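PDB 6VTJ: Non-ribosomal peptide synthetase from Methanobrevibacter ruminantium, which probably presents a peptide on the phosphopantetheine arm of its thiolation domain to a fused reductase domain, which would release it by NAD(P)H-dependent reduction. Local coordinates for residues D196-D201 / F231-D236; R324-V329 / Q365-A370. All blocks are in the same frame, centred on the assembly; numbering follows the deposited sequence.

Both contacts lie in the reductase part of the chain, a Rossmann-type fold built on a mostly parallel sheet, and each fastens a loop that follows a strand to a helix further along. Starting from the N terminus, interaction 1 comes first: the loop at 196-201, just after strand 190-194, meets helix 229-246, closing a loop that includes strand 213-216. Interaction 2 opens only later, where the loop at 324-329 leaves strand 313-322 and meets the start of helix 366-376, the chain having passed through helix 338-349 and strand 360-365 in between. The two are therefore in series, neither nested nor crossed, with centres about 28 Å apart.

Interaction 1: residues D196-D201 / F231-D236; sequences DITEID and FRVNVD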
loop_
_atom_site.group_PDB
_atom_site.type_symbol
_atom_site.label_atom_id
_atom_site.label_comp_id
_atom_site.label_asym_id
_atom_site.label_seq_id
_atom_site.Cartn_x
_atom_site.Cartn_y
_atom_site.Cartn_z
ATOM N N ASP A 196 -7.174 -18.118 -6.369
ATOM C CA ASP A 196 -6.962 -16.758 -6.840
ATOM C C ASP A 196 -8.218 -15.988 -6.448
ATOM O O ASP A 196 -9.317 -16.367 -6.867
ATOM C CB ASP A 196 -6.768 -16.773 -8.367
ATOM C CG ASP A 196 -6.367 -15.424 -8.950
ATOM O OD1 ASP A 196 -6.733 -14.359 -8.388
ATOM O OD2 ASP A 196 -5.701 -15.446 -10.015
ATOM N N ILE A 197 -8.080 -14.921 -5.650
ATOM C CA ILE A 197 -9.297 -14.256 -5.191
ATOM C C ILE A 197 -10.068 -13.611 -6.348
ATOM O O ILE A 197 -11.259 -13.323 -6.195
ATOM C CB ILE A 197 -9.013 -13.219 -4.067
ATOM C CG1 ILE A 197 -8.135 -12.067 -4.558
ATOM C CG2 ILE A 197 -8.441 -13.898 -2.819
ATOM C CD1 ILE A 197 -8.068 -10.879 -3.567
ATOM N N THR A 198 -9.431 -13.394 -7.513
ATOM C CA THR A 198 -10.137 -12.806 -8.657
ATOM C C THR A 198 -11.046 -13.795 -9.376
ATOM O O THR A 198 -11.849 -13.370 -10.220
ATOM C CB THR A 198 -9.170 -12.217 -9.695
ATOM O OG1 THR A 198 -8.341 -13.258 -10.232
ATOM C CG2 THR A 198 -8.308 -11.132 -9.090
ATOM N N GLU A 199 -10.919 -15.088 -9.096
ATOM C CA GLU A 199 -11.822 -16.106 -9.610
ATOM C C GLU A 199 -12.727 -16.538 -8.468
ATOM O O GLU A 199 -12.263 -17.140 -7.497
ATOM C CB GLU A 199 -11.046 -17.295 -10.165
ATOM C CG GLU A 199 -10.142 -16.957 -11.325
ATOM C CD GLU A 199 -10.897 -16.331 -12.472
ATOM O OE1 GLU A 199 -10.347 -15.401 -13.112
ATOM O OE2 GLU A 199 -12.046 -16.762 -12.719
ATOM N N ILE A 200 -14.019 -16.248 -8.597
ATOM C CA ILE A 200 -14.962 -16.549 -7.527
ATOM C C ILE A 200 -15.123 -18.056 -7.323
ATOM O O ILE A 200 -15.297 -18.518 -6.184
ATOM C CB ILE A 200 -16.304 -15.846 -7.825
ATOM C CG1 ILE A 200 -17.300 -16.043 -6.677
ATOM C CG2 ILE A 200 -16.873 -16.279 -9.183
ATOM C CD1 ILE A 200 -18.139 -14.790 -6.396
ATOM N N ASP A 201 -15.037 -18.848 -8.396
ATOM C CA ASP A 201 -15.206 -20.294 -8.276
ATOM C C ASP A 201 -14.145 -20.927 -7.386
ATOM O O ASP A 201 -14.397 -21.970 -6.772
ATOM C CB ASP A 201 -15.178 -20.954 -9.653
ATOM C CG ASP A 201 -16.378 -20.585 -10.512
ATOM O OD1 ASP A 201 -17.405 -20.129 -9.964
ATOM O OD2 ASP A 201 -16.293 -20.768 -11.746
ATOM N N PHE A 231 -7.797 -2.990 -9.986
ATOM C CA PHE A 231 -9.180 -3.048 -9.530
ATOM C C PHE A 231 -9.697 -4.482 -9.480
ATOM O O PHE A 231 -10.616 -4.781 -8.704
ATOM C CB PHE A 231 -10.078 -2.201 -10.436
ATOM C CG PHE A 231 -9.817 -0.718 -10.346
ATOM C CD1 PHE A 231 -10.227 0.013 -9.241
ATOM C CD2 PHE A 231 -9.191 -0.054 -11.384
ATOM C CE1 PHE A 231 -9.992 1.392 -9.169
ATOM C CE2 PHE A 231 -8.957 1.305 -11.319
ATOM C CZ PHE A 231 -9.357 2.030 -10.212
ATOM N N ARG A 232 -9.146 -5.377 -10.305
ATOM C CA ARG A 232 -9.577 -6.770 -10.234
ATOM C C ARG A 232 -9.121 -7.408 -8.930
ATOM O O ARG A 232 -9.886 -8.134 -8.285
ATOM C CB ARG A 232 -9.028 -7.577 -11.418
ATOM C CG ARG A 232 -9.607 -7.230 -12.771
ATOM C CD ARG A 232 -10.829 -8.058 -13.062
ATOM N NE ARG A 232 -10.502 -9.467 -13.263
ATOM C CZ ARG A 232 -11.041 -10.463 -12.560
ATOM N NH1 ARG A 232 -11.929 -10.203 -11.595
ATOM N NH2 ARG A 232 -10.687 -11.721 -12.818
ATOM N N VAL A 233 -7.866 -7.174 -8.547
ATOM C CA VAL A 233 -7.354 -7.769 -7.315
ATOM C C VAL A 233 -7.935 -7.058 -6.099
ATOM O O VAL A 233 -8.426 -7.696 -5.162
ATOM C CB VAL A 233 -5.815 -7.744 -7.283
ATOM C CG1 VAL A 233 -5.300 -8.269 -5.941
ATOM C CG2 VAL A 233 -5.232 -8.554 -8.429
ATOM N N ASN A 234 -7.899 -5.722 -6.102
ATOM C CA ASN A 234 -8.207 -4.960 -4.903
ATOM C C ASN A 234 -9.698 -4.739 -4.692
ATOM O O ASN A 234 -10.108 -4.467 -3.561
ATOM C CB ASN A 234 -7.488 -3.623 -4.963
ATOM C CG ASN A 234 -5.996 -3.778 -4.850
ATOM O OD1 ASN A 234 -5.487 -4.901 -4.798
ATOM N ND2 ASN A 234 -5.276 -2.656 -4.819
ATOM N N VAL A 235 -10.522 -4.846 -5.734
ATOM C CA VAL A 235 -11.953 -4.626 -5.550
ATOM C C VAL A 235 -12.729 -5.910 -5.818
ATOM O O VAL A 235 -13.456 -6.393 -4.939
ATOM C CB VAL A 235 -12.486 -3.488 -6.435
ATOM C CG1 VAL A 235 -13.956 -3.287 -6.149
ATOM C CG2 VAL A 235 -11.731 -2.208 -6.181
ATOM N N ASP A 236 -12.604 -6.460 -7.034
ATOM C CA ASP A 236 -13.347 -7.674 -7.366
ATOM C C ASP A 236 -12.983 -8.817 -6.424
ATOM O O ASP A 236 -13.836 -9.641 -6.083
ATOM C CB ASP A 236 -13.087 -8.093 -8.816
ATOM C CG ASP A 236 -13.593 -7.062 -9.853
ATOM O OD1 ASP A 236 -14.423 -6.185 -9.524
ATOM O OD2 ASP A 236 -13.135 -7.123 -11.017
HETATM O O HOH W 1 -14.426 -12.055 -10.599
#
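The backbone carbonyl oxygen of T198 is gripped by the guanidinium of R232 and by a water. R232 NH2 donates to T198 O at 3.3 Å; the oxygen lies close to the guanidinium plane, whereas NH2 approaches from well above the plane of the carbonyl. R232 NH1 adds a weak bond to the same oxygen. Water 1 donates to T198 O at 2.9 Å and accepts from R232 NH1, bridging the pair. With chi2 at -90° and chi3 at -68°, the arginine chain bends to lay one guanidinium face against T198, whose CB is 3.5 Å from R232 NH2. At the edge of the group, E199 OE1 makes a long salt bridge to NH2, the carboxylate turned almost perpendicular to the guanidinium, and D236 OD2, one helical turn on, pairs with NH1 in a salt bridge whose hydrogen bond is weak. Within the turn, D196 OD1 takes both T198 N (3.0 Å) and the hydroxyl T198 OG1 (2.7 Å) from one face of the carboxylate, an Asx turn inside a type I beta turn. T198 CG2 lies 3.9 Å from V233 CA, and I197 CD1 rests 3.6 Å from V233 O. An alanine in place of R232 would probably leave T198 O without its arginine donors and E199 and D236 without the cation between them. N240 donates to I197 O, so side chains of helix 229-246 hold the loop after strand 190-194 of the Rossmann-type sheet by its backbone oxygens. Sharing one cation probably offsets the charge of both carboxylates and fixes the guanidinium's rotation.

Interaction 2: residues R324-V329 / Q365-A370; sequences RYSDGV and QIDYVA
D367 OD1 takes the backbone N-H of Y325 in a nearly straight bond of 2.9 Å (170°), approached on the syn side of the carboxylate and somewhat out of its plane. The other oxygen, OD2, accepts a weak bond from S326 N at 3.4 Å, so one carboxylate faces two successive amides of the loop. A chi1 of 42° puts CG of D367 between its own backbone N and carbonyl carbon, which leaves the carboxylate facing the loop with OD1 still near Y368 N, from which it receives a weak bond. The loop is stiffened separately: R324 holds D327 side-on, NE to OD1 and NH2 to OD2, both at 2.8 Å, and D327 OD1 also accepts V329 N in an Asx turn. H141 and the carbonyl of Y177 take up R324 NH1. Apolar contacts flank these bonds. R324 CG meets I366 CG2 at 3.6 Å, while Q365, at the N-cap position, sets its CB 3.7 Å from Y325 N and runs alongside the tyrosine, amide and ring planes nearly perpendicular; its NE2 is hydrogen-bonded to P470 O. Beyond it, Y325 CB touches Y368 CE1 at 3.9 Å, the two rings meeting obliquely with planes at 85°. R479 of helix 474-485 adds a cation-pi contact to Y325 and donates to its carbonyl, bringing the C-terminal region against the loop. Near the start of a helix, the negative charge of D367 is probably stabilised by nearby N-H dipoles, and the carboxylate, by accepting from two loop amides, probably helps to set the path of the loop leaving strand 313-322.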
loop_
_atom_site.group_PDB
_atom_site.type_symbol
_atom_site.label_atom_id
_atom_site.label_comp_id
_atom_site.label_asym_id
_atom_site.label_seq_id
_atom_site.Cartn_x
_atom_site.Cartn_y
_atom_site.Cartn_z
ATOM N N ARG A 324 10.801 -6.093 10.147
ATOM C CA ARG A 324 10.556 -6.695 11.454
ATOM C C ARG A 324 11.313 -5.961 12.547
ATOM O O ARG A 324 12.478 -5.575 12.378
ATOM C CB ARG A 324 10.963 -8.172 11.474
ATOM C CG ARG A 324 10.039 -9.071 10.689
ATOM C CD ARG A 324 10.123 -10.512 11.140
ATOM N NE ARG A 324 11.404 -11.151 10.819
ATOM C CZ ARG A 324 11.565 -12.085 9.884
ATOM N NH1 ARG A 324 10.527 -12.472 9.157
ATOM N NH2 ARG A 324 12.762 -12.632 9.666
ATOM N N TYR A 325 10.627 -5.770 13.669
ATOM C CA TYR A 325 11.272 -5.219 14.853
ATOM C C TYR A 325 12.360 -6.149 15.378
ATOM O O TYR A 325 13.429 -5.691 15.818
ATOM C CB TYR A 325 10.224 -4.965 15.935
ATOM C CG TYR A 325 10.798 -4.321 17.173
ATOM C CD1 TYR A 325 11.211 -2.993 17.155
ATOM C CD2 TYR A 325 10.937 -5.034 18.359
ATOM C CE1 TYR A 325 11.748 -2.387 18.302
ATOM C CE2 TYR A 325 11.467 -4.436 19.509
ATOM C CZ TYR A 325 11.864 -3.120 19.476
ATOM O OH TYR A 325 12.381 -2.527 20.611
ATOM N N SER A 326 12.120 -7.462 15.311
ATOM C CA SER A 326 13.014 -8.409 15.966
ATOM C C SER A 326 14.377 -8.434 15.298
ATOM O O SER A 326 15.404 -8.363 15.974
ATOM C CB SER A 326 12.396 -9.809 15.971
ATOM O OG SER A 326 12.097 -10.261 14.651
ATOM N N ASP A 327 14.411 -8.505 13.970
ATOM C CA ASP A 327 15.672 -8.739 13.272
ATOM C C ASP A 327 15.885 -7.875 12.036
ATOM O O ASP A 327 16.866 -8.107 11.312
ATOM C CB ASP A 327 15.776 -10.218 12.861
ATOM C CG ASP A 327 14.611 -10.673 11.979
ATOM O OD1 ASP A 327 13.789 -9.827 11.510
ATOM O OD2 ASP A 327 14.509 -11.905 11.765
ATOM N N GLY A 328 14.990 -6.932 11.739
ATOM C CA GLY A 328 15.203 -6.004 10.639
ATOM C C GLY A 328 14.913 -6.542 9.257
ATOM O O GLY A 328 15.235 -5.870 8.266
ATOM N N VAL A 329 14.301 -7.716 9.146
ATOM C CA VAL A 329 14.090 -8.328 7.839
ATOM C C VAL A 329 12.932 -7.624 7.150
ATOM O O VAL A 329 11.857 -7.456 7.738
ATOM C CB VAL A 329 13.833 -9.839 7.969
ATOM C CG1 VAL A 329 13.227 -10.394 6.690
ATOM C CG2 VAL A 329 15.120 -10.556 8.282
ATOM N N GLN A 365 6.291 -1.803 12.144
ATOM C CA GLN A 365 7.081 -3.024 12.010
ATOM C C GLN A 365 6.174 -4.216 11.710
ATOM O O GLN A 365 5.214 -4.480 12.448
ATOM C CB GLN A 365 7.878 -3.265 13.293
ATOM C CG GLN A 365 8.744 -2.052 13.738
ATOM C CD GLN A 365 8.064 -1.165 14.789
ATOM O OE1 GLN A 365 6.847 -1.217 14.977
ATOM N NE2 GLN A 365 8.865 -0.370 15.501
ATOM N N ILE A 366 6.502 -4.951 10.636
ATOM C CA ILE A 366 5.572 -5.915 10.034
ATOM C C ILE A 366 5.159 -7.012 11.017
ATOM O O ILE A 366 4.025 -7.531 10.943
ATOM C CB ILE A 366 6.187 -6.501 8.744
ATOM C CG1 ILE A 366 5.136 -7.212 7.888
ATOM C CG2 ILE A 366 7.260 -7.492 9.082
ATOM C CD1 ILE A 366 4.064 -6.337 7.316
ATOM N N ASP A 367 6.049 -7.391 11.942
ATOM C CA ASP A 367 5.658 -8.416 12.908
ATOM C C ASP A 367 4.637 -7.855 13.888
ATOM O O ASP A 367 3.677 -8.539 14.260
ATOM C CB ASP A 367 6.884 -9.013 13.639
ATOM C CG ASP A 367 7.942 -7.978 14.055
ATOM O OD1 ASP A 367 7.871 -6.788 13.673
ATOM O OD2 ASP A 367 8.894 -8.378 14.765
ATOM N N TYR A 368 4.776 -6.578 14.241
ATOM C CA TYR A 368 3.774 -5.969 15.094
ATOM C C TYR A 368 2.507 -5.592 14.328
ATOM O O TYR A 368 1.419 -5.649 14.911
ATOM C CB TYR A 368 4.392 -4.788 15.839
ATOM C CG TYR A 368 5.178 -5.294 17.022
ATOM C CD1 TYR A 368 6.434 -5.861 16.848
ATOM C CD2 TYR A 368 4.650 -5.244 18.312
ATOM C CE1 TYR A 368 7.144 -6.344 17.918
ATOM C CE2 TYR A 368 5.359 -5.730 19.394
ATOM C CZ TYR A 368 6.599 -6.279 19.191
ATOM O OH TYR A 368 7.300 -6.764 20.260
ATOM N N VAL A 369 2.594 -5.265 13.026
ATOM C CA VAL A 369 1.365 -5.107 12.248
ATOM C C VAL A 369 0.554 -6.390 12.297
ATOM O O VAL A 369 -0.660 -6.368 12.531
ATOM C CB VAL A 369 1.660 -4.709 10.792
ATOM C CG1 VAL A 369 0.358 -4.646 10.011
ATOM C CG2 VAL A 369 2.356 -3.372 10.734
ATOM N N ALA A 370 1.217 -7.534 12.084
ATOM C CA ALA A 370 0.480 -8.802 12.065
ATOM C C ALA A 370 -0.107 -9.139 13.442
ATOM O O ALA A 370 -1.262 -9.595 13.539
ATOM C CB ALA A 370 1.391 -9.929 11.571
#